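Local atomic coordinates of EGF family domain-containing protein (Toxoplasma gondii, PDB entry 4Z80), a protein that probably takes part in host-cell invasion by the parasite, its AMA-type ectodomain binding a peptide of the RON2-like partner TgRON2L1 at the moving junction. Residues A[247-252]-A[280-285]. Sequence-based numbering, arbitrary orientation.
Sequences SWITGP and AMFDMS
Phe282, on a strand whose sequence belongs to the AMA family and is consistent with a PAN-type fold, illustrates how one aromatic ring can join a helix-leading loop to a β-sheet with no hydrogen bond between segments 247-252 and 280-285. The peptide link from Gly251 to Pro252 lies over one face of the ring, with Gly251 C 3.8 Å above the plane and over its centre. Gly251, the N-cap of helix 252-262, brings its CA to 3.7 Å from Phe282 CZ. The pyrrolidine of Pro252, the first residue of the helix, reaches beyond the rim of this face and sets CD 3.9 Å from Phe282 CD2. At the ring's edge, close to its plane, stands Ile249 O, while the methyl CG2 of Ile249 comes within 4.0 Å of Phe282 CE1. Phe282 holds CG anti to its own backbone N (chi1 -174°), which sends the ring out from strand 280-283 into the loop. Met284 curls back, and its SD lies in the ring plane and 4.2 Å from Pro252 CD.

Further contacts surround both partners. The backbone of Phe282 is hydrogen-bonded to Val330 of the antiparallel strand 329-332, and its side chain also touches Cys255 of the helix. Ile249, centre of an inverse gamma turn, packs its CG1 over the centre of the Trp248 ring and also touches Leu258 of helix 252-262. Where the strand ends, Ser285 N donates to Asp283 OD1 at 2.9 Å on the anti side, closing an Asx turn; Ser285 OG adds a second bond to Asp283 OD1 at 2.7 Å, on the syn side and 27° out of the carboxylate plane.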
loop_
_atom_site.group_PDB
_atom_site.type_symbol
_atom_site.label_atom_id
_atom_site.label_comp_id
_atom_site.label_asym_id
_atom_site.label_seq_id
_atom_site.Cartn_x
_atom_site.Cartn_y
_atom_site.Cartn_z
ATOM N N SER A 247 6.737 -14.885 7.946
ATOM C CA SER A 247 8.199 -14.850 7.968
ATOM C C SER A 247 8.846 -14.567 6.609
ATOM O O SER A 247 9.971 -14.065 6.559
ATOM C CB SER A 247 8.748 -16.174 8.526
ATOM O OG SER A 247 8.518 -17.246 7.634
ATOM N N TRP A 248 8.148 -14.873 5.516
ATOM C CA TRP A 248 8.691 -14.660 4.175
ATOM C C TRP A 248 8.541 -13.205 3.732
ATOM O O TRP A 248 9.129 -12.790 2.731
ATOM C CB TRP A 248 8.012 -15.588 3.160
ATOM C CG TRP A 248 6.520 -15.390 3.009
ATOM C CD1 TRP A 248 5.531 -16.032 3.697
ATOM C CD2 TRP A 248 5.858 -14.492 2.101
ATOM N NE1 TRP A 248 4.297 -15.590 3.277
ATOM C CE2 TRP A 248 4.472 -14.645 2.301
ATOM C CE3 TRP A 248 6.305 -13.581 1.142
ATOM C CZ2 TRP A 248 3.529 -13.917 1.579
ATOM C CZ3 TRP A 248 5.368 -12.857 0.426
ATOM C CH2 TRP A 248 3.998 -13.027 0.648
ATOM N N ILE A 249 7.770 -12.430 4.487
ATOM C CA ILE A 249 7.537 -11.029 4.140
ATOM C C ILE A 249 8.615 -10.172 4.792
ATOM O O ILE A 249 8.440 -9.641 5.884
ATOM C CB ILE A 249 6.135 -10.560 4.567
ATOM C CG1 ILE A 249 5.067 -11.494 3.990
ATOM C CG2 ILE A 249 5.898 -9.129 4.069
ATOM C CD1 ILE A 249 3.630 -11.145 4.380
ATOM N N THR A 250 9.733 -10.039 4.091
ATOM C CA THR A 250 10.935 -9.449 4.667
ATOM C C THR A 250 11.118 -7.973 4.318
ATOM O O THR A 250 11.966 -7.299 4.899
ATOM C CB THR A 250 12.193 -10.218 4.211
ATOM O OG1 THR A 250 12.250 -10.253 2.780
ATOM C CG2 THR A 250 12.161 -11.645 4.735
ATOM N N GLY A 251 10.320 -7.467 3.384
ATOM C CA GLY A 251 10.476 -6.099 2.929
ATOM C C GLY A 251 9.252 -5.639 2.177
ATOM O O GLY A 251 8.316 -6.407 1.985
ATOM N N PRO A 252 9.252 -4.373 1.743
ATOM C CA PRO A 252 8.064 -3.828 1.078
ATOM C C PRO A 252 7.664 -4.579 -0.190
ATOM O O PRO A 252 6.470 -4.700 -0.437
ATOM C CB PRO A 252 8.460 -2.380 0.761
ATOM C CG PRO A 252 9.907 -2.252 1.060
ATOM C CD PRO A 252 10.271 -3.345 2.009
ATOM N N ALA A 280 -0.922 -1.547 0.401
ATOM C CA ALA A 280 -0.586 -2.074 1.710
ATOM C C ALA A 280 0.361 -1.151 2.449
ATOM O O ALA A 280 1.063 -0.339 1.844
ATOM C CB ALA A 280 0.034 -3.471 1.579
ATOM N N MET A 281 0.357 -1.284 3.772
ATOM C CA MET A 281 1.324 -0.641 4.647
ATOM C C MET A 281 2.316 -1.669 5.179
ATOM O O MET A 281 1.907 -2.688 5.726
ATOM C CB MET A 281 0.619 0.026 5.822
ATOM C CG MET A 281 -0.335 1.143 5.445
ATOM S SD MET A 281 0.461 2.511 4.568
ATOM C CE MET A 281 1.734 2.955 5.738
ATOM N N PHE A 282 3.605 -1.402 5.012
ATOM C CA PHE A 282 4.651 -2.220 5.613
ATOM C C PHE A 282 5.329 -1.448 6.728
ATOM O O PHE A 282 5.624 -0.266 6.581
ATOM C CB PHE A 282 5.668 -2.643 4.561
ATOM C CG PHE A 282 6.702 -3.606 5.070
ATOM C CD1 PHE A 282 6.354 -4.914 5.364
ATOM C CD2 PHE A 282 8.018 -3.211 5.234
ATOM C CE1 PHE A 282 7.299 -5.812 5.830
ATOM C CE2 PHE A 282 8.976 -4.110 5.700
ATOM C CZ PHE A 282 8.611 -5.410 5.995
ATOM N N ASP A 283 5.551 -2.119 7.856
ATOM C CA ASP A 283 6.249 -1.535 8.990
ATOM C C ASP A 283 7.674 -2.103 9.040
ATOM O O ASP A 283 7.862 -3.293 9.319
ATOM C CB ASP A 283 5.471 -1.828 10.274
ATOM C CG ASP A 283 6.011 -1.086 11.485
ATOM O OD1 ASP A 283 7.232 -0.844 11.564
ATOM O OD2 ASP A 283 5.202 -0.751 12.379
ATOM N N MET A 284 8.662 -1.257 8.747
ATOM C CA MET A 284 10.063 -1.687 8.673
ATOM C C MET A 284 10.574 -2.198 10.007
ATOM O O MET A 284 11.508 -2.999 10.046
ATOM C CB MET A 284 10.969 -0.538 8.216
ATOM C CG MET A 284 10.675 0.022 6.838
ATOM S SD MET A 284 11.125 -1.055 5.467
ATOM C CE MET A 284 12.912 -1.068 5.628
ATOM N N SER A 285 9.989 -1.725 11.101
ATOM C CA SER A 285 10.515 -2.068 12.416
ATOM C C SER A 285 9.954 -3.404 12.913
ATOM O O SER A 285 10.666 -4.152 13.582
ATOM C CB SER A 285 10.225 -0.951 13.418
ATOM O OG SER A 285 8.844 -0.832 13.683
#